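Local structure of folylpolyglutamate synthase/dihydrofolate synthase (Thermotoga maritima, 1O5Z) at residues 64-67 against 68-72; 101-105 against 106-110; 288-292 against 293-297. The protein probably catalyses the ATP-dependent addition of L-glutamate to dihydropteroate, giving dihydrofolate, and to the growing polyglutamate tail of tetrahydrofolate. All coordinates share one frame; numbering follows the deposited sequence.

Interaction 1: 64-67 against 68-72. With SO4 (sulfate ion), chain C.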
loop_
_atom_site.group_PDB
_atom_site.type_symbol
_atom_site.label_atom_id
_atom_site.label_comp_id
_atom_site.label_asym_id
_atom_site.label_seq_id
_atom_site.Cartn_x
_atom_site.Cartn_y
_atom_site.Cartn_z
ATOM N N GLY A 64 1.942 2.357 2.825
ATOM C CA GLY A 64 1.477 2.653 1.500
ATOM C C GLY A 64 0.775 3.981 1.446
ATOM O O GLY A 64 1.039 4.750 0.535
ATOM N N SER A 65 -0.150 4.248 2.368
ATOM C CA SER A 65 -0.870 5.562 2.432
ATOM C C SER A 65 0.084 6.700 2.666
ATOM O O SER A 65 -0.041 7.758 2.035
ATOM C CB SER A 65 -1.826 5.664 3.607
ATOM O OG SER A 65 -2.920 4.794 3.528
ATOM N N VAL A 66 0.993 6.535 3.637
ATOM C CA VAL A 66 1.939 7.619 3.961
ATOM C C VAL A 66 2.861 7.868 2.767
ATOM O O VAL A 66 3.086 9.023 2.395
ATOM C CB VAL A 66 2.755 7.348 5.231
ATOM C CG1 VAL A 66 3.912 8.332 5.337
ATOM C CG2 VAL A 66 1.845 7.441 6.495
ATOM N N ALA A 67 3.362 6.807 2.141
ATOM C CA ALA A 67 4.174 6.996 0.921
ATOM C C ALA A 67 3.422 7.768 -0.154
ATOM O O ALA A 67 3.943 8.690 -0.758
ATOM C CB ALA A 67 4.631 5.631 0.351
ATOM N N ASN A 68 2.200 7.324 -0.425
ATOM C CA ASN A 68 1.348 7.933 -1.432
ATOM C C ASN A 68 1.112 9.406 -1.150
ATOM O O ASN A 68 1.198 10.222 -2.040
ATOM C CB ASN A 68 0.002 7.225 -1.517
ATOM C CG ASN A 68 -0.790 7.667 -2.701
ATOM O OD1 ASN A 68 -1.717 8.482 -2.571
ATOM N ND2 ASN A 68 -0.412 7.164 -3.893
ATOM N N MET A 69 0.796 9.712 0.099
ATOM C CA MET A 69 0.584 11.092 0.519
ATOM C C MET A 69 1.851 11.960 0.324
ATOM O O MET A 69 1.808 13.089 -0.204
ATOM C CB MET A 69 0.168 11.092 1.968
ATOM C CG MET A 69 -1.235 10.558 2.202
ATOM S SD MET A 69 -1.579 10.461 3.990
ATOM C CE MET A 69 -3.171 9.653 4.051
ATOM N N VAL A 70 2.986 11.409 0.742
ATOM C CA VAL A 70 4.252 12.063 0.542
ATOM C C VAL A 70 4.527 12.292 -0.938
ATOM O O VAL A 70 4.892 13.393 -1.314
ATOM C CB VAL A 70 5.389 11.305 1.260
ATOM C CG1 VAL A 70 6.698 11.854 0.891
ATOM C CG2 VAL A 70 5.232 11.459 2.753
ATOM N N SER A 71 4.350 11.271 -1.775
ATOM C CA SER A 71 4.603 11.444 -3.214
ATOM C C SER A 71 3.691 12.459 -3.766
ATOM O O SER A 71 4.101 13.239 -4.529
ATOM C CB SER A 71 4.376 10.169 -4.048
ATOM O OG SER A 71 5.049 9.094 -3.416
ATOM N N ASN A 72 2.409 12.334 -3.473
ATOM C CA ASN A 72 1.417 13.237 -4.012
ATOM C C ASN A 72 1.666 14.687 -3.684
ATOM O O ASN A 72 1.507 15.540 -4.552
ATOM C CB ASN A 72 0.011 12.786 -3.624
ATOM C CG ASN A 72 -0.551 11.869 -4.680
ATOM O OD1 ASN A 72 -0.671 12.296 -5.841
ATOM N ND2 ASN A 72 -0.802 10.616 -4.341
HETATM S S SO4 C . -1.103 0.609 3.912
HETATM O O1 SO4 C . -1.320 -0.081 5.176
HETATM O O2 SO4 C . -1.952 0.150 2.837
HETATM O O3 SO4 C . 0.298 0.309 3.594
HETATM O O4 SO4 C . -1.373 2.047 4.027
#
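Two donors of Ser71 converge on the carbonyl oxygen of Ala67. Ser71 N reaches Ala67 O at 2.8 Å in the i to i+4 pattern of an alpha helix, and Ser71 OG adds a bond of 2.9 Å to the same Ala67 O. A chi1 of -49° folds the hydroxyl back beside its own backbone N, over the preceding turn, so that it arrives above the carbonyl plane, 42° out of it, and not on a lone pair. These turns open helix 63-77, whose first residues end the P-loop of the Mur ligase middle domain, and the start of the helix holds a sulfate ion. Gly64 N donates to SO4 O3 at 2.7 Å, and Ser65 N to SO4 O4 at 3.0 Å; Gly62 N and Asn304 ND2 also bond to the ion. The ion probably came from the crystallisation liquor, but its place is consistent with a phosphate site of the nucleotide, and the helix N-terminus would favour an anion there. Further along, the buried amide of Asn68 turns away from 64-67: OD1 accepts from Lys303 N, ND2 bonds to Tyr85 OH, and Asn72 ND2 adds a weak bond to OD1. Met69 runs extended on another face of the helix, with CG 3.0 Å from Ser65 O and its side chain against Gln272 and Ala279 of helix 271-286. Val66 and Val70 lie one turn apart, touching Ile57 and Ile55 of strand 53-58, and Val66 CG1 is 4.3 Å from Val70 CG2.

Interaction 2: 101-105 against 106-110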
loop_
_atom_site.group_PDB
_atom_site.type_symbol
_atom_site.label_atom_id
_atom_site.label_comp_id
_atom_site.label_asym_id
_atom_site.label_seq_id
_atom_site.Cartn_x
_atom_site.Cartn_y
_atom_site.Cartn_z
ATOM N N GLU A 101 2.093 8.469 -11.958
ATOM C CA GLU A 101 1.537 7.748 -13.068
ATOM C C GLU A 101 2.235 6.394 -13.107
ATOM O O GLU A 101 3.412 6.337 -12.948
ATOM C CB GLU A 101 1.767 8.508 -14.358
ATOM C CG GLU A 101 0.815 9.664 -14.585
ATOM C CD GLU A 101 -0.658 9.212 -14.598
ATOM O OE1 GLU A 101 -1.099 8.593 -15.630
ATOM O OE2 GLU A 101 -1.371 9.465 -13.576
ATOM N N TYR A 102 1.496 5.307 -13.327
ATOM C CA TYR A 102 2.095 3.968 -13.389
ATOM C C TYR A 102 3.086 3.874 -14.562
ATOM O O TYR A 102 2.837 4.325 -15.661
ATOM C CB TYR A 102 1.059 2.859 -13.568
ATOM C CG TYR A 102 -0.070 2.787 -12.563
ATOM C CD1 TYR A 102 -1.174 1.972 -12.809
ATOM C CD2 TYR A 102 -0.048 3.530 -11.365
ATOM C CE1 TYR A 102 -2.246 1.927 -11.905
ATOM C CE2 TYR A 102 -1.091 3.467 -10.463
ATOM C CZ TYR A 102 -2.176 2.676 -10.718
ATOM O OH TYR A 102 -3.197 2.654 -9.789
ATOM N N ILE A 103 4.203 3.227 -14.312
ATOM C CA ILE A 103 5.094 2.852 -15.370
ATOM C C ILE A 103 4.276 2.174 -16.482
ATOM O O ILE A 103 3.324 1.451 -16.194
ATOM C CB ILE A 103 6.179 1.937 -14.793
ATOM C CG1 ILE A 103 7.278 1.652 -15.830
ATOM C CG2 ILE A 103 5.585 0.616 -14.267
ATOM C CD1 ILE A 103 8.476 0.950 -15.232
ATOM N N SER A 104 4.620 2.470 -17.733
ATOM C CA SER A 104 4.020 1.826 -18.840
ATOM C C SER A 104 4.517 0.406 -18.972
ATOM O O SER A 104 5.593 0.071 -18.518
ATOM C CB SER A 104 4.383 2.566 -20.126
ATOM O OG SER A 104 5.770 2.481 -20.381
ATOM N N GLU A 105 3.735 -0.419 -19.642
ATOM C CA GLU A 105 4.189 -1.747 -20.060
ATOM C C GLU A 105 5.518 -1.685 -20.826
ATOM O O GLU A 105 6.429 -2.489 -20.584
ATOM C CB GLU A 105 3.128 -2.405 -20.947
ATOM C CG GLU A 105 1.890 -2.785 -20.152
ATOM C CD GLU A 105 0.960 -3.748 -20.871
ATOM O OE1 GLU A 105 1.199 -4.059 -22.062
ATOM O OE2 GLU A 105 -0.029 -4.173 -20.214
ATOM N N GLU A 106 5.590 -0.727 -21.752
ATOM C CA GLU A 106 6.756 -0.508 -22.608
ATOM C C GLU A 106 8.030 -0.205 -21.770
ATOM O O GLU A 106 9.086 -0.752 -22.007
ATOM C CB GLU A 106 6.477 0.617 -23.628
ATOM C CG GLU A 106 7.658 0.818 -24.560
ATOM C CD GLU A 106 7.673 2.142 -25.359
ATOM O OE1 GLU A 106 8.028 2.079 -26.595
ATOM O OE2 GLU A 106 7.378 3.216 -24.733
ATOM N N ASP A 107 7.918 0.639 -20.774
ATOM C CA ASP A 107 9.054 0.898 -19.942
ATOM C C ASP A 107 9.444 -0.248 -19.030
ATOM O O ASP A 107 10.628 -0.418 -18.717
ATOM C CB ASP A 107 8.825 2.151 -19.116
ATOM C CG ASP A 107 9.064 3.428 -19.935
ATOM O OD1 ASP A 107 9.641 3.345 -21.057
ATOM O OD2 ASP A 107 8.706 4.553 -19.518
ATOM N N VAL A 108 8.473 -1.014 -18.564
ATOM C CA VAL A 108 8.787 -2.162 -17.764
ATOM C C VAL A 108 9.647 -3.093 -18.643
ATOM O O VAL A 108 10.692 -3.594 -18.225
ATOM C CB VAL A 108 7.526 -2.891 -17.321
ATOM C CG1 VAL A 108 7.876 -4.358 -16.876
ATOM C CG2 VAL A 108 6.769 -2.098 -16.232
ATOM N N VAL A 109 9.195 -3.294 -19.869
ATOM C CA VAL A 109 9.922 -4.114 -20.834
ATOM C C VAL A 109 11.337 -3.548 -21.050
ATOM O O VAL A 109 12.313 -4.285 -20.997
ATOM C CB VAL A 109 9.129 -4.227 -22.147
ATOM C CG1 VAL A 109 9.955 -4.866 -23.269
ATOM C CG2 VAL A 109 7.928 -5.047 -21.941
ATOM N N LYS A 110 11.434 -2.235 -21.232
ATOM C CA LYS A 110 12.729 -1.570 -21.438
ATOM C C LYS A 110 13.691 -1.751 -20.278
ATOM O O LYS A 110 14.836 -2.130 -20.479
ATOM C CB LYS A 110 12.549 -0.067 -21.719
ATOM C CG LYS A 110 12.171 0.277 -23.208
ATOM C CD LYS A 110 11.716 1.766 -23.313
ATOM C CE LYS A 110 12.054 2.406 -24.677
ATOM N NZ LYS A 110 12.824 3.730 -24.517
HETATM O O HOH W 1 6.808 4.651 -17.848
HETATM O O HOH W 2 6.278 4.378 -22.266
#
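Ser104 OG accepts from Asp107 N at 2.9 Å, an N-cap bond that ties down an amide in the first turn of helix 105-122. The hydroxyl reaches it because chi1, at 65°, sets OG between the backbone N and the carbonyl carbon, facing the new turn. Asp107 answers indirectly: one water accepts from Ser104 N at 3.1 Å and donates to Asp107 OD2, doing through solvent what a direct bond would do in a capping box. A second water lies 2.7 Å from Ser104 OG and donates to Glu106 OE2, so the outer side of the cap is wet. The regular helix bonds follow, with Val108 N on Ser104 O at 3.1 Å and Val109 N on Glu105 O. Glu105 OE1 bonds to ND1 of His12, the last histidine of the purification tag.

Beneath the cap, Ile103 and Val108 form a hydrophobic staple, pairing the residue before the N-cap with the fourth residue after the N-cap. Their side chains meet at about a right angle, both CG2 and CD1 of Ile103 closing to 3.6 Å on Val108 CG2, while Ile103 CG1 rests 3.7 Å from Asp107 CB. The staple lies where the chain passes from strand 101-102 into the helix. Ile103 also touches Ile96 of strand 96-98 and Tyr143 of helix 132-146, and Val108 touches Met139 of that helix and Tyr15 and Val18 of helix 12-23.

Interaction 3: 288-292 against 293-297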
loop_
_atom_site.group_PDB
_atom_site.type_symbol
_atom_site.label_atom_id
_atom_site.label_comp_id
_atom_site.label_asym_id
_atom_site.label_seq_id
_atom_site.Cartn_x
_atom_site.Cartn_y
_atom_site.Cartn_z
ATOM N N LEU A 288 12.745 19.678 2.791
ATOM C CA LEU A 288 12.448 20.092 1.441
ATOM C C LEU A 288 11.499 21.265 1.420
ATOM O O LEU A 288 10.603 21.340 2.212
ATOM C CB LEU A 288 11.840 18.957 0.658
ATOM C CG LEU A 288 12.769 17.788 0.396
ATOM C CD1 LEU A 288 11.964 16.505 -0.027
ATOM C CD2 LEU A 288 13.841 18.138 -0.603
ATOM N N PRO A 289 11.700 22.219 0.533
ATOM C CA PRO A 289 10.753 23.282 0.405
ATOM C C PRO A 289 9.393 22.797 -0.152
ATOM O O PRO A 289 9.312 22.048 -1.149
ATOM C CB PRO A 289 11.458 24.253 -0.534
ATOM C CG PRO A 289 12.389 23.428 -1.285
ATOM C CD PRO A 289 12.852 22.390 -0.368
ATOM N N LEU A 290 8.333 23.246 0.515
ATOM C CA LEU A 290 6.984 22.802 0.219
ATOM C C LEU A 290 6.015 23.919 0.449
ATOM O O LEU A 290 6.158 24.621 1.435
ATOM C CB LEU A 290 6.578 21.696 1.187
ATOM C CG LEU A 290 6.019 20.473 0.534
ATOM C CD1 LEU A 290 7.161 19.813 -0.270
ATOM C CD2 LEU A 290 5.525 19.580 1.634
ATOM N N SER A 291 5.016 24.033 -0.428
ATOM C CA SER A 291 3.995 25.038 -0.274
ATOM C C SER A 291 2.861 24.374 0.433
ATOM O O SER A 291 2.689 23.170 0.326
ATOM C CB SER A 291 3.523 25.606 -1.628
ATOM O OG SER A 291 3.019 24.612 -2.513
ATOM N N GLU A 292 2.085 25.186 1.130
ATOM C CA GLU A 292 0.830 24.759 1.703
ATOM C C GLU A 292 -0.145 24.329 0.613
ATOM O O GLU A 292 -0.923 23.404 0.810
ATOM C CB GLU A 292 0.211 25.894 2.530
ATOM C CG GLU A 292 -1.054 25.467 3.228
ATOM C CD GLU A 292 -1.644 26.552 4.084
ATOM O OE1 GLU A 292 -0.859 27.361 4.587
ATOM O OE2 GLU A 292 -2.881 26.589 4.255
ATOM N N LYS A 293 -0.100 24.998 -0.540
ATOM C CA LYS A 293 -0.927 24.580 -1.676
ATOM C C LYS A 293 -0.704 23.112 -2.067
ATOM O O LYS A 293 -1.672 22.390 -2.278
ATOM C CB LYS A 293 -0.686 25.479 -2.890
ATOM C CG LYS A 293 -1.594 25.183 -4.098
ATOM C CD LYS A 293 -1.179 25.979 -5.339
ATOM C CE LYS A 293 -2.359 26.140 -6.343
ATOM N NZ LYS A 293 -2.368 25.053 -7.399
ATOM N N ALA A 294 0.564 22.721 -2.204
ATOM C CA ALA A 294 0.949 21.370 -2.544
ATOM C C ALA A 294 0.538 20.339 -1.477
ATOM O O ALA A 294 0.160 19.228 -1.791
ATOM C CB ALA A 294 2.461 21.290 -2.751
ATOM N N ILE A 295 0.650 20.729 -0.218
ATOM C CA ILE A 295 0.283 19.879 0.880
ATOM C C ILE A 295 -1.221 19.654 0.764
ATOM O O ILE A 295 -1.706 18.515 0.799
ATOM C CB ILE A 295 0.678 20.564 2.232
ATOM C CG1 ILE A 295 2.170 20.473 2.460
ATOM C CG2 ILE A 295 -0.025 19.930 3.417
ATOM C CD1 ILE A 295 2.647 21.444 3.487
ATOM N N ARG A 296 -1.985 20.725 0.627
ATOM C CA ARG A 296 -3.429 20.547 0.560
ATOM C C ARG A 296 -3.855 19.746 -0.661
ATOM O O ARG A 296 -4.752 18.908 -0.576
ATOM C CB ARG A 296 -4.119 21.877 0.544
ATOM C CG ARG A 296 -3.987 22.599 1.825
ATOM C CD ARG A 296 -4.764 23.912 1.859
ATOM N NE ARG A 296 -4.567 24.563 3.144
ATOM C CZ ARG A 296 -5.325 24.359 4.217
ATOM N NH1 ARG A 296 -6.371 23.556 4.154
ATOM N NH2 ARG A 296 -5.048 24.981 5.370
ATOM N N GLU A 297 -3.240 20.014 -1.801
ATOM C CA GLU A 297 -3.664 19.349 -3.022
ATOM C C GLU A 297 -3.214 17.903 -3.010
ATOM O O GLU A 297 -3.975 17.041 -3.370
ATOM C CB GLU A 297 -3.155 20.067 -4.275
ATOM C CG GLU A 297 -3.208 19.221 -5.552
ATOM C CD GLU A 297 -2.638 19.945 -6.768
ATOM O OE1 GLU A 297 -3.326 20.885 -7.194
ATOM O OE2 GLU A 297 -1.524 19.571 -7.278
#
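Lys293 enters helix 292-301 with its CB 3.8 Å from Ser291 OG, the side chain of the N-cap residue. Ala294 supplies the capping bond itself: its N donates to Ser291 OG at 3.1 Å, and its CB sits 3.4 Å from the same OG. With chi1 at 58°, that oxygen is turned in toward the first helical amides, and it also bonds to Gln77 OE1 at the end of helix 63-77, which makes the cap a joint between two helices.

Ile295 comes next and completes a hydrophobic staple. While its N bonds to Ser291 O, its CG1 meets Leu290 CD2 at 3.6 Å, the two side chains crossing at about a right angle. Leu290 packs on Ile73 and Leu74 of helix 63-77; in helix 271-286, Leu290 touches Leu283 and Ile295 touches Leu280.

Arg296 then takes the first turn back to Glu292. Its N bonds to Glu292 O, and the side chains run alongside each other to a salt bridge at the protein surface. The guanidinium is held in place by Glu261 O and Asp262 O as well, and its plane is turned 44° from the carboxylate. Two nitrogens share one oxygen side-on: Arg296 NE, 2.9 Å from Glu292 OE2, meets the anti lone pair of that oxygen, and Arg296 NH2, also 2.9 Å from that OE2, approaches 34° out of the carboxylate plane.

In the fold
All three contacts are local and lie at or near helix starts, but in different surroundings. Interaction 1 is buried, its centre about 9 Å from that of the chain, and its first turn faces an anion held by backbone amides. Interactions 2 and 3, whose centres are about 28 Å apart, are partly buried and share one plan: a serine N-cap beside a hydrophobic staple. Waters extend the cap in interaction 2, whereas in interaction 3 the cap serine also bonds to Gln77, and a salt bridge starts from the next residue. Interactions 1 and 3 are neighbours, nearest atoms about 5 Å apart, and helices 63-77 and 271-286 serve both; interaction 2 leans instead on helices 12-23 and 132-146.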